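Local coordinates for outer surface protein (Bacillus cereus ATCC 14579, PDB 1X7F) that is functionally uncharacterised but probably acts as a 6-phospho-N-acetylmuramidase, cleaving glycosides of phosphorylated muramic acid, at residues A117-D123 against G140-N146; Q326-Q330 against L369-D373; M25-L29 against N266-L270; A201-T205 against G219-L223; Y34-S38 against T60-S64. All coordinates share one frame; numbering follows the deposited sequence. Where two conformers were deposited one is given.

Contact 1 of 5, residues A117-D123 against G140-N146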
# COMPACT_ATOMS: atom_id res chain seq x y z
N ALA A 117 -24.84 1.60 -0.93
CA ALA A 117 -23.56 1.85 -0.29
C ALA A 117 -23.38 0.93 0.91
O ALA A 117 -24.35 0.55 1.56
CB ALA A 117 -23.47 3.30 0.13
N ASP A 118 -22.13 0.58 1.18
CA ASP A 118 -21.78 -0.34 2.26
C ASP A 118 -21.39 0.42 3.52
O ASP A 118 -21.37 -0.15 4.62
CB ASP A 118 -20.65 -1.26 1.81
CG ASP A 118 -21.08 -2.22 0.72
OD1 ASP A 118 -21.76 -3.21 1.06
OD2 ASP A 118 -20.80 -2.07 -0.48
N GLY A 119 -21.08 1.70 3.34
CA GLY A 119 -20.67 2.57 4.43
C GLY A 119 -20.56 4.02 4.02
O GLY A 119 -20.68 4.36 2.85
N ILE A 120 -20.35 4.88 5.01
CA ILE A 120 -20.18 6.31 4.80
C ILE A 120 -18.94 6.81 5.51
O ILE A 120 -18.60 6.32 6.59
CB ILE A 120 -21.42 7.12 5.28
CG1 ILE A 120 -21.87 6.66 6.67
CG2 ILE A 120 -22.55 7.05 4.25
CD1 ILE A 120 -22.60 7.74 7.44
N ARG A 121 -18.27 7.79 4.90
CA ARG A 121 -17.12 8.43 5.53
C ARG A 121 -17.54 9.65 6.33
O ARG A 121 -18.41 10.43 5.92
CB ARG A 121 -16.04 8.78 4.51
CG ARG A 121 -14.70 9.12 5.16
CD ARG A 121 -13.48 8.87 4.28
NE ARG A 121 -12.24 9.22 4.97
CZ ARG A 121 -11.78 10.46 5.06
NH1 ARG A 121 -12.46 11.46 4.51
NH2 ARG A 121 -10.65 10.71 5.69
N LEU A 122 -16.94 9.78 7.51
CA LEU A 122 -17.05 10.98 8.32
C LEU A 122 -15.71 11.70 8.20
O LEU A 122 -14.80 11.50 9.01
CB LEU A 122 -17.40 10.66 9.77
CG LEU A 122 -18.75 9.98 10.05
CD1 LEU A 122 -18.94 9.83 11.54
CD2 LEU A 122 -19.92 10.74 9.43
N ASP A 123 -15.61 12.52 7.16
CA ASP A 123 -14.43 13.31 6.85
C ASP A 123 -14.06 14.25 8.01
O ASP A 123 -12.88 14.38 8.39
CB ASP A 123 -14.70 14.11 5.57
CG ASP A 123 -13.47 14.80 5.03
OD1 ASP A 123 -12.37 14.20 5.11
OD2 ASP A 123 -13.51 15.92 4.48
N GLY A 140 -27.04 -1.81 8.51
CA GLY A 140 -25.78 -2.55 8.40
C GLY A 140 -24.68 -1.76 7.72
O GLY A 140 -23.81 -2.33 7.06
N LEU A 141 -24.72 -0.44 7.89
CA LEU A 141 -23.75 0.44 7.25
C LEU A 141 -22.48 0.60 8.08
O LEU A 141 -22.54 0.71 9.31
CB LEU A 141 -24.39 1.81 6.96
CG LEU A 141 -25.44 1.85 5.85
CD1 LEU A 141 -26.37 3.05 6.00
CD2 LEU A 141 -24.78 1.84 4.48
N LYS A 142 -21.34 0.57 7.41
CA LYS A 142 -20.05 0.83 8.04
C LYS A 142 -19.88 2.33 8.25
O LYS A 142 -20.26 3.13 7.40
CB LYS A 142 -18.89 0.32 7.17
CG LYS A 142 -18.78 -1.20 7.06
CD LYS A 142 -18.15 -1.83 8.30
CE LYS A 142 -18.36 -3.33 8.33
NZ LYS A 142 -19.80 -3.69 8.28
N ILE A 143 -19.31 2.72 9.39
CA ILE A 143 -18.97 4.12 9.63
C ILE A 143 -17.47 4.29 9.48
O ILE A 143 -16.70 3.85 10.34
CB ILE A 143 -19.45 4.61 11.04
CG1 ILE A 143 -20.92 4.23 11.33
CG2 ILE A 143 -19.19 6.12 11.20
CD1 ILE A 143 -21.96 4.75 10.34
N GLU A 144 -17.06 4.92 8.38
CA GLU A 144 -15.64 5.19 8.12
C GLU A 144 -15.18 6.50 8.77
O GLU A 144 -15.75 7.56 8.52
CB GLU A 144 -15.33 5.19 6.62
CG GLU A 144 -13.85 5.35 6.34
CD GLU A 144 -13.48 4.97 4.93
OE1 GLU A 144 -13.04 3.82 4.72
OE2 GLU A 144 -13.62 5.80 4.02
N LEU A 145 -14.16 6.40 9.60
CA LEU A 145 -13.60 7.55 10.29
C LEU A 145 -12.34 8.04 9.58
O LEU A 145 -11.68 7.28 8.86
CB LEU A 145 -13.29 7.21 11.75
CG LEU A 145 -14.39 6.65 12.64
CD1 LEU A 145 -13.78 6.17 13.92
CD2 LEU A 145 -15.50 7.68 12.91
N ASN A 146 -12.01 9.31 9.79
CA ASN A 146 -10.79 9.90 9.28
C ASN A 146 -9.62 9.48 10.17
O ASN A 146 -9.58 9.81 11.35
CB ASN A 146 -10.93 11.44 9.27
CG ASN A 146 -9.85 12.13 8.42
OD1 ASN A 146 -8.80 11.56 8.11
ND2 ASN A 146 -10.14 13.35 8.02
O HOH W 1 -22.32 -2.85 4.55
O HOH W 2 -14.06 11.04 11.28
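Ile120 and Arg121 lie beside Ile143 and Glu144 as parallel neighbours in a beta-alpha-beta crossover, strand 119-122, helix 129-134 and strand 142-146, one step of a (beta/alpha)8 barrel. Backbone bonds pass back and forth between the strands: Lys142 N donates to Asp118 O, Ile120 N to Lys142 O, Glu144 N to Ile120 O, and Leu122 N to Glu144 O at 2.7 Å. Gly119, with no side chain to obstruct, brings its CA to 3.1 Å from Lys142 O. One face of the pair is apolar: Leu122 CD1 rests on Ile143 CG2 at 3.7 Å, and both side chains, with Ile120, meet Met134 of the connecting helix. The other face is charged. Arg121 starts with CG opposite its backbone nitrogen (chi1 -166°) and runs out extended, which lays its CD 3.1 Å from Glu144 OE2. That oxygen stands at the guanidinium edge, and its salt bridge to Arg121 NE is long, 3.8 Å, with the two planes turned 73° apart; Glu144 OE1 has a second partner in Arg57. Arg121 NH1 makes a shorter bridge to Asp123 OD1, 2.8 Å, arriving from above the carboxylate plane. Just beyond, the Asn146 side chain, whose OD1 accepts from Ser148 N, sends ND2 to a lone pair of Asp123 O at 3.0 Å, in the carbonyl plane.

Contact 2 of 5, residues Q326-Q330 against L369-D373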
# COMPACT_ATOMS: atom_id res chain seq x y z
N GLN A 326 31.04 -1.33 -2.45
CA GLN A 326 29.72 -1.81 -2.03
C GLN A 326 28.87 -0.62 -1.66
O GLN A 326 29.30 0.23 -0.88
CB GLN A 326 29.84 -2.79 -0.86
CG GLN A 326 30.74 -3.96 -1.14
CD GLN A 326 30.89 -4.85 0.07
OE1 GLN A 326 29.92 -5.50 0.50
NE2 GLN A 326 32.09 -4.89 0.63
N GLU A 327 27.69 -0.54 -2.26
CA GLU A 327 26.81 0.61 -2.11
C GLU A 327 25.39 0.16 -1.85
O GLU A 327 25.00 -0.91 -2.31
CB GLU A 327 26.88 1.50 -3.36
CG GLU A 327 28.30 1.97 -3.69
CD GLU A 327 28.33 3.04 -4.76
OE1 GLU A 327 28.72 2.71 -5.90
OE2 GLU A 327 27.95 4.20 -4.46
N ARG A 328 24.63 0.96 -1.10
CA ARG A 328 23.22 0.70 -0.78
C ARG A 328 22.42 0.23 -2.00
O ARG A 328 22.40 0.91 -3.04
CB ARG A 328 22.57 1.96 -0.17
CG ARG A 328 21.13 1.74 0.37
CD ARG A 328 20.55 2.97 1.17
NE ARG A 328 19.17 2.72 1.60
CZ ARG A 328 18.81 2.09 2.73
NH1 ARG A 328 17.52 1.90 3.01
NH2 ARG A 328 19.72 1.64 3.57
N GLY A 329 21.76 -0.92 -1.87
CA GLY A 329 20.86 -1.45 -2.89
C GLY A 329 21.47 -2.56 -3.71
O GLY A 329 20.76 -3.22 -4.49
N GLN A 330 22.78 -2.78 -3.57
CA GLN A 330 23.45 -3.83 -4.33
C GLN A 330 23.08 -5.18 -3.76
O GLN A 330 23.03 -5.35 -2.54
CB GLN A 330 24.97 -3.66 -4.33
CG GLN A 330 25.47 -2.60 -5.28
CD GLN A 330 26.95 -2.30 -5.11
OE1 GLN A 330 27.49 -1.41 -5.76
NE2 GLN A 330 27.60 -3.03 -4.22
N LEU A 369 14.68 1.75 -2.86
CA LEU A 369 15.72 1.56 -1.85
C LEU A 369 15.20 1.83 -0.44
O LEU A 369 15.62 1.18 0.51
CB LEU A 369 16.98 2.42 -2.14
CG LEU A 369 17.79 2.14 -3.41
CD1 LEU A 369 19.04 3.00 -3.45
CD2 LEU A 369 18.17 0.68 -3.57
N PHE A 370 14.30 2.81 -0.30
CA PHE A 370 13.74 3.10 1.02
C PHE A 370 12.99 1.87 1.61
O PHE A 370 12.83 1.75 2.82
CB PHE A 370 12.81 4.32 0.94
CG PHE A 370 11.50 4.03 0.30
CD1 PHE A 370 10.39 3.71 1.08
CD2 PHE A 370 11.35 4.04 -1.09
CE1 PHE A 370 9.17 3.42 0.50
CE2 PHE A 370 10.14 3.76 -1.67
CZ PHE A 370 9.05 3.44 -0.89
N LEU A 371 12.55 0.97 0.74
CA LEU A 371 11.82 -0.22 1.16
C LEU A 371 12.68 -1.19 1.97
O LEU A 371 12.15 -1.95 2.78
CB LEU A 371 11.17 -0.92 -0.04
CG LEU A 371 9.90 -0.29 -0.62
CD1 LEU A 371 9.42 -1.11 -1.81
CD2 LEU A 371 8.78 -0.10 0.42
N LEU A 372 14.00 -1.13 1.77
CA LEU A 372 14.97 -1.89 2.58
C LEU A 372 14.84 -1.70 4.10
O LEU A 372 15.19 -2.61 4.87
CB LEU A 372 16.39 -1.56 2.13
CG LEU A 372 16.70 -1.92 0.68
CD1 LEU A 372 18.08 -1.39 0.25
CD2 LEU A 372 16.58 -3.45 0.50
N ASP A 373 14.34 -0.54 4.53
CA ASP A 373 14.13 -0.25 5.94
C ASP A 373 13.02 -1.11 6.56
O ASP A 373 12.93 -1.21 7.78
CB ASP A 373 13.79 1.23 6.12
CG ASP A 373 14.94 2.17 5.72
OD1 ASP A 373 16.09 1.71 5.51
OD2 ASP A 373 14.76 3.40 5.60
O HOH W 3 18.85 0.66 6.07
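The guanidinium of Arg328 has Leu372 CD1 over one face, 4.2 Å above its plane and displaced toward the rim, while Asp373 OD1 and a water stand at its edges. Arg328 NH1 forms the salt bridge to Asp373 OD1 at 2.9 Å. It is a bent bond (140°), and the nitrogen comes to the oxygen from above the carboxylate plane, the two side chains crossing at about a right angle. The same NH1 sends a weak hydrogen bond to Leu369 O at 3.2 Å, a carbonyl that also receives Leu372 N within its own 3-10 turn. The water accepts from Arg328 NH2 at 2.8 Å and donates to Asp373 OD1, closing a second path between the charges, and NH2 is held further by Leu349 O. Arg328 reaches this far because its chain is extended from CG to NE, with CG turned away from the backbone nitrogen (chi1 -173°). Nearer the backbone of the turn the packing is apolar: Gly329 CA, in the type II turn from Glu327 to Gln330, touches Leu369 CD2 at 3.5 Å. The turn feeds strand 330-334, and the backbone of Gly329 bonds to Ile348 and Ile364 of the neighbouring strands. The 3-10 segment thus lies between the mixed sheet of the C-terminal region and barrel helix 231-240, where Phe370 meets His237 edge to face, and the contact backs the junction of the two parts.

Contact 3 of 5, residues M25-L29 against N266-L270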
# COMPACT_ATOMS: atom_id res chain seq x y z
N MET A 25 -5.41 -9.77 9.13
CA MET A 25 -6.47 -8.97 8.43
C MET A 25 -6.25 -8.92 6.92
O MET A 25 -5.14 -8.64 6.45
CB MET A 25 -6.58 -7.56 9.03
CG MET A 25 -7.59 -6.64 8.33
SD MET A 25 -8.52 -5.61 9.49
CE MET A 25 -9.94 -6.65 9.82
N GLU A 26 -7.32 -9.21 6.18
CA GLU A 26 -7.32 -9.18 4.72
C GLU A 26 -6.94 -7.80 4.18
O GLU A 26 -7.29 -6.78 4.78
CB GLU A 26 -8.68 -9.65 4.18
CG GLU A 26 -9.27 -8.80 3.06
CD GLU A 26 -10.67 -9.22 2.64
OE1 GLU A 26 -11.54 -9.45 3.52
OE2 GLU A 26 -10.91 -9.32 1.42
N ARG A 27 -6.22 -7.79 3.06
CA ARG A 27 -5.74 -6.56 2.41
C ARG A 27 -6.44 -6.36 1.08
O ARG A 27 -6.47 -7.26 0.24
CB ARG A 27 -4.22 -6.58 2.25
CG ARG A 27 -3.49 -6.36 3.56
CD ARG A 27 -2.00 -6.57 3.55
NE ARG A 27 -1.46 -6.51 4.91
CZ ARG A 27 -0.17 -6.54 5.23
NH1 ARG A 27 0.76 -6.65 4.28
NH2 ARG A 27 0.19 -6.48 6.50
N LYS A 28 -7.03 -5.19 0.89
CA LYS A 28 -7.82 -4.92 -0.30
C LYS A 28 -7.17 -3.87 -1.16
O LYS A 28 -6.42 -3.02 -0.66
CB LYS A 28 -9.24 -4.45 0.05
CG LYS A 28 -10.13 -5.50 0.67
CD LYS A 28 -11.53 -4.92 0.83
CE LYS A 28 -12.46 -5.85 1.63
NZ LYS A 28 -13.92 -5.50 1.44
N LEU A 29 -7.47 -3.93 -2.45
CA LEU A 29 -7.20 -2.84 -3.38
C LEU A 29 -8.50 -2.10 -3.68
O LEU A 29 -9.56 -2.72 -3.85
CB LEU A 29 -6.54 -3.34 -4.67
CG LEU A 29 -5.02 -3.51 -4.56
CD1 LEU A 29 -4.49 -4.40 -5.68
CD2 LEU A 29 -4.29 -2.12 -4.51
N ASN A 266 2.16 -9.11 -4.54
CA ASN A 266 1.92 -9.86 -3.32
C ASN A 266 1.63 -8.86 -2.20
O ASN A 266 2.44 -7.99 -1.91
CB ASN A 266 3.13 -10.76 -2.97
CG ASN A 266 2.82 -11.79 -1.86
OD1 ASN A 266 2.12 -11.49 -0.90
ND2 ASN A 266 3.37 -12.98 -1.99
N ARG A 267 0.46 -8.98 -1.59
CA ARG A 267 -0.01 -7.95 -0.66
C ARG A 267 0.51 -8.19 0.74
O ARG A 267 0.55 -7.26 1.56
CB ARG A 267 -1.54 -7.93 -0.61
CG ARG A 267 -2.18 -7.72 -1.96
CD ARG A 267 -3.70 -7.55 -1.91
NE ARG A 267 -4.26 -7.51 -3.25
CZ ARG A 267 -5.56 -7.57 -3.53
NH1 ARG A 267 -6.45 -7.70 -2.56
NH2 ARG A 267 -5.95 -7.55 -4.79
N TYR A 268 0.91 -9.44 0.97
CA TYR A 268 1.24 -10.00 2.28
C TYR A 268 2.73 -10.35 2.43
O TYR A 268 3.13 -10.97 3.41
CB TYR A 268 0.37 -11.25 2.54
CG TYR A 268 -1.10 -11.04 2.22
CD1 TYR A 268 -1.65 -11.48 1.01
CD2 TYR A 268 -1.95 -10.39 3.13
CE1 TYR A 268 -3.00 -11.28 0.71
CE2 TYR A 268 -3.30 -10.20 2.84
CZ TYR A 268 -3.82 -10.64 1.63
OH TYR A 268 -5.16 -10.45 1.35
N MET A 269 3.53 -9.94 1.44
CA MET A 269 5.00 -9.98 1.51
C MET A 269 5.74 -8.98 0.64
O MET A 269 5.38 -8.73 -0.49
CB MET A 269 5.53 -11.37 1.26
CG MET A 269 6.93 -11.53 1.81
SD MET A 269 7.62 -12.99 1.13
CE MET A 269 7.09 -12.80 -0.57
N LEU A 270 6.82 -8.44 1.20
CA LEU A 270 7.67 -7.49 0.51
C LEU A 270 8.40 -8.11 -0.69
O LEU A 270 9.03 -9.16 -0.56
CB LEU A 270 8.69 -6.92 1.48
CG LEU A 270 9.56 -5.76 0.99
CD1 LEU A 270 8.72 -4.54 0.57
CD2 LEU A 270 10.51 -5.39 2.11
O HOH W 4 -9.08 -6.15 -3.06
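Arg27 and Arg267 trade hydrogen bonds, each guanidinium taking the other's backbone carbonyl, and this exchange is the compact part of the contact. Arg27 NH1 gives to a lone pair of Arg267 O at 2.8 Å, in the carbonyl plane; Arg267 NH1 gives to Arg27 O, also at 2.8 Å but tilted from that carbonyl plane. In both cases the acceptor lies at the guanidinium edge. Leu29 CG sits over one face of Arg267, 4.0 Å above its plane, and Trp239 of helix 231-240 touches Arg27, Leu29 and Arg267 alike. Toward solvent the fit is slacker. Tyr268 slides past Arg27 in the opposite direction, its CE2 3.8 Å from Arg27 CB, and the bond from Arg27 N to Tyr268 OH is weak at 3.3 Å and made doubtful by a second conformer of the tyrosine. A water accepts from Leu29 N at 2.8 Å and only weakly from Arg267 NH1. The chain leading into strand 28-33 is thus joined to the connection before strand 270-276, with Gly54 O taking Arg267 NH2. Since each arginine spends an N-H on the other's backbone carbonyl, the link needs no carboxylate across these two segments: it is a polar tie rather than a salt bridge.

Contact 4 of 5, residues A201-T205 against G219-L223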
# COMPACT_ATOMS: atom_id res chain seq x y z
N ALA A 201 -7.16 2.23 5.91
CA ALA A 201 -6.91 2.41 4.49
C ALA A 201 -6.23 3.76 4.26
O ALA A 201 -6.38 4.70 5.05
CB ALA A 201 -8.25 2.31 3.71
N ALA A 202 -5.46 3.85 3.18
CA ALA A 202 -4.87 5.11 2.73
C ALA A 202 -4.93 5.16 1.21
O ALA A 202 -5.20 4.14 0.54
CB ALA A 202 -3.40 5.25 3.22
N PHE A 203 -4.62 6.34 0.67
CA PHE A 203 -4.73 6.63 -0.76
C PHE A 203 -3.37 6.71 -1.45
O PHE A 203 -2.41 7.27 -0.91
CB PHE A 203 -5.44 7.96 -0.96
CG PHE A 203 -6.93 7.91 -0.74
CD1 PHE A 203 -7.49 8.43 0.43
CD2 PHE A 203 -7.78 7.37 -1.71
CE1 PHE A 203 -8.87 8.43 0.61
CE2 PHE A 203 -9.15 7.36 -1.53
CZ PHE A 203 -9.69 7.89 -0.36
N ILE A 204 -3.32 6.17 -2.65
CA ILE A 204 -2.18 6.34 -3.54
C ILE A 204 -2.65 7.04 -4.82
O ILE A 204 -3.85 7.11 -5.11
CB ILE A 204 -1.52 4.98 -3.88
CG1 ILE A 204 -2.46 4.08 -4.70
CG2 ILE A 204 -1.00 4.31 -2.60
CD1 ILE A 204 -1.83 2.76 -5.14
N THR A 205 -1.70 7.56 -5.58
CA THR A 205 -2.03 8.35 -6.75
C THR A 205 -1.55 7.72 -8.05
O THR A 205 -0.41 7.22 -8.16
CB THR A 205 -1.52 9.79 -6.59
OG1 THR A 205 -2.03 10.61 -7.65
CG2 THR A 205 -0.00 9.87 -6.73
N GLY A 219 -2.20 15.32 -7.81
CA GLY A 219 -2.16 13.94 -7.39
C GLY A 219 -2.88 13.75 -6.07
O GLY A 219 -2.94 14.66 -5.24
N LEU A 220 -3.43 12.55 -5.87
CA LEU A 220 -4.32 12.28 -4.74
C LEU A 220 -3.81 11.11 -3.90
O LEU A 220 -4.29 9.98 -4.02
CB LEU A 220 -5.76 12.03 -5.24
CG LEU A 220 -6.43 13.12 -6.09
CD1 LEU A 220 -7.89 12.79 -6.38
CD2 LEU A 220 -6.36 14.50 -5.41
N CYS A 221 -2.82 11.39 -3.06
CA CYS A 221 -2.27 10.37 -2.16
C CYS A 221 -2.29 10.91 -0.74
O CYS A 221 -2.49 12.11 -0.53
CB CYS A 221 -0.84 10.01 -2.57
SG CYS A 221 0.22 11.46 -2.74
N THR A 222 -2.10 10.01 0.22
CA THR A 222 -2.08 10.36 1.64
C THR A 222 -0.71 10.87 2.10
O THR A 222 -0.61 11.94 2.71
CB THR A 222 -2.48 9.14 2.48
OG1 THR A 222 -3.86 8.82 2.24
CG2 THR A 222 -2.40 9.47 3.97
N LEU A 223 0.33 10.08 1.85
CA LEU A 223 1.70 10.46 2.21
C LEU A 223 2.23 11.42 1.16
O LEU A 223 2.13 11.14 -0.05
CB LEU A 223 2.63 9.23 2.29
CG LEU A 223 2.62 8.47 3.61
CD1 LEU A 223 3.10 7.01 3.42
CD2 LEU A 223 3.44 9.19 4.71
O HOH W 5 0.03 7.47 0.43
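Gly219 opens the contact, its CA 3.3 Å from Thr205 OG1, and the chain from there runs roughly antiparallel to barrel strand 201-204. Leu220 follows, its N donating to Thr205 OG1 at 3.0 Å. The hydroxyl is presented by a first torsion that places OG1 trans to N, beside the carbonyl carbon (chi1 -171°), and it also bonds to Asn251 OD1. Leu220 O then comes within 3.1 Å of Ile204 O, two acceptors with no bond between them. Cys221 meets the strand with CA and CB, its CA making a CA-H...O approach to Phe203 O at 3.3 Å. Thr222 bonds twice. Its N donates to Phe203 O from above the carbonyl plane, and its OG1 takes Phe203 N at 3.0 Å in a nearly straight bond (168°), so both backbone polar groups of Phe203 are met by one residue. The same OG1 lies near the edge of the Phe203 ring and hydrogen-bonds Asn172 O. At Leu223 only a water makes the link, accepting from Leu223 N and donating to Phe203 O at 2.8 Å. In this (beta/alpha)8 barrel, strand 201-204 pairs regularly with strand 246-249; toward 219-223 threonine hydroxyls stand in for carbonyl acceptors, one from each segment, and Phe203 N and Phe203 O find their partners in Thr222 and a water.

Contact 5 of 5, residues Y34-S38 against T60-S64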
# COMPACT_ATOMS: atom_id res chain seq x y z
N TYR A 34 -15.73 9.60 -9.23
CA TYR A 34 -16.29 10.94 -9.10
C TYR A 34 -17.27 11.07 -10.24
O TYR A 34 -16.99 11.74 -11.24
CB TYR A 34 -15.18 12.02 -9.17
CG TYR A 34 -14.08 11.77 -8.15
CD1 TYR A 34 -12.97 11.00 -8.48
CD2 TYR A 34 -14.19 12.25 -6.85
CE1 TYR A 34 -11.97 10.74 -7.54
CE2 TYR A 34 -13.21 11.98 -5.90
CZ TYR A 34 -12.10 11.23 -6.25
OH TYR A 34 -11.14 10.97 -5.31
N PRO A 35 -18.43 10.42 -10.10
CA PRO A 35 -19.37 10.29 -11.21
C PRO A 35 -19.80 11.61 -11.86
O PRO A 35 -20.06 11.64 -13.07
CB PRO A 35 -20.56 9.56 -10.57
CG PRO A 35 -19.96 8.83 -9.43
CD PRO A 35 -18.95 9.79 -8.88
N GLU A 36 -19.86 12.68 -11.08
CA GLU A 36 -20.28 13.98 -11.62
C GLU A 36 -19.26 14.57 -12.60
O GLU A 36 -19.62 15.38 -13.45
CB GLU A 36 -20.60 14.98 -10.50
CG GLU A 36 -19.40 15.48 -9.72
CD GLU A 36 -19.81 16.12 -8.41
OE1 GLU A 36 -20.11 15.37 -7.46
OE2 GLU A 36 -19.81 17.37 -8.33
N HIS A 37 -18.01 14.14 -12.48
CA HIS A 37 -16.95 14.57 -13.40
C HIS A 37 -16.75 13.62 -14.58
O HIS A 37 -15.75 13.73 -15.31
CB HIS A 37 -15.62 14.73 -12.64
CG HIS A 37 -15.67 15.73 -11.53
ND1 HIS A 37 -16.28 16.96 -11.67
CD2 HIS A 37 -15.18 15.69 -10.27
CE1 HIS A 37 -16.17 17.63 -10.54
NE2 HIS A 37 -15.50 16.89 -9.67
N SER A 38 -17.70 12.70 -14.77
CA SER A 38 -17.60 11.66 -15.80
C SER A 38 -18.98 11.21 -16.30
O SER A 38 -19.97 11.93 -16.14
CB SER A 38 -16.79 10.48 -15.24
OG SER A 38 -16.52 9.52 -16.25
N THR A 60 -16.30 6.53 -3.20
CA THR A 60 -17.05 7.40 -4.09
C THR A 60 -17.48 8.70 -3.43
O THR A 60 -17.77 8.74 -2.23
CB THR A 60 -18.23 6.68 -4.78
OG1 THR A 60 -19.04 7.65 -5.45
CG2 THR A 60 -19.18 6.07 -3.76
N CYS A 61 -17.50 9.74 -4.24
CA CYS A 61 -17.60 11.11 -3.78
C CYS A 61 -18.79 11.84 -4.40
O CYS A 61 -18.87 11.99 -5.63
CB CYS A 61 -16.31 11.82 -4.14
SG CYS A 61 -15.98 13.29 -3.20
N LEU A 62 -19.71 12.29 -3.55
CA LEU A 62 -20.85 13.08 -4.00
C LEU A 62 -20.63 14.53 -3.58
O LEU A 62 -20.82 14.89 -2.42
CB LEU A 62 -22.17 12.51 -3.45
CG LEU A 62 -23.51 13.20 -3.75
CD1 LEU A 62 -23.77 13.46 -5.24
CD2 LEU A 62 -24.66 12.38 -3.14
N LEU A 63 -20.22 15.34 -4.55
CA LEU A 63 -19.84 16.73 -4.30
C LEU A 63 -21.01 17.70 -4.42
O LEU A 63 -21.13 18.62 -3.61
CB LEU A 63 -18.70 17.14 -5.24
CG LEU A 63 -17.44 16.27 -5.12
CD1 LEU A 63 -16.84 15.92 -6.47
CD2 LEU A 63 -16.44 16.95 -4.22
N SER A 64 -21.86 17.50 -5.42
CA SER A 64 -22.95 18.43 -5.71
C SER A 64 -24.26 17.70 -6.02
O SER A 64 -24.26 16.64 -6.65
CB SER A 64 -22.56 19.33 -6.88
OG SER A 64 -23.67 20.07 -7.35
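Tyr34 and Glu36, in the loop after strand 28-33, meet Cys61 and Leu63 at the end of neighbouring strand 55-62, on the C-terminal side of the strands, where active sites of (beta/alpha)8 barrels lie. In the modelled conformer, one of two, Glu36 OE1 accepts Leu63 N at 2.9 Å through its syn lone pair, and more weakly Ser64 N, so two successive amides share one oxygen just before residues 65-72, which are not modelled. Glu36 crosses Leu63 at about a right angle, OE1 lying 3.2 Å from Leu63 CB. Its CG is wedged between the backbone N and the carbonyl carbon (chi1 71°), which turns the carboxylate toward the strand end, and the same CG sits over the centre of the His37 ring at 3.9 Å. Leu63 CD1 in turn reaches His37 NE2, whose hydrogen-bond partner is Pro213 O. Deeper in, Tyr34 CD2 packs on Cys61 CB at 3.5 Å and Cys61 SG lies at the ring edge, 5.2 Å from its centroid, a sulfur-aromatic contact. Farther out, Tyr34 OH is held by Gly250 O, and Phe76 and Ile79 of helix 74-85 press on Pro35. The short 3-10 turn that sets these side chains is closed by His37 N donating to Tyr34 O at 2.9 Å, while Pro35 CD approaches Thr60 OG1 at 4.0 Å.

Contacts 1 and 4 are buried barrel contacts, yet contact 1 pairs strands by regular backbone bonds with a charged network on one face, while contact 4 has threonine hydroxyls replacing some backbone acceptors. Contact 5 belongs to the same barrel, partly buried, and touches contact 4 where Leu220 CD1 meets Tyr34 OH at 3.9 Å. Contact 3 is the surface member; its reciprocal arginine-to-carbonyl bonds join segments 237 residues apart at their closest ends, and contacts 1, 4 and 5 lie nested inside its loop. Contact 2 alone sits wholly in the second domain, its centre about 39 Å from that of contact 1, but helix 231-240 touches residues of contacts 2, 3 and 4.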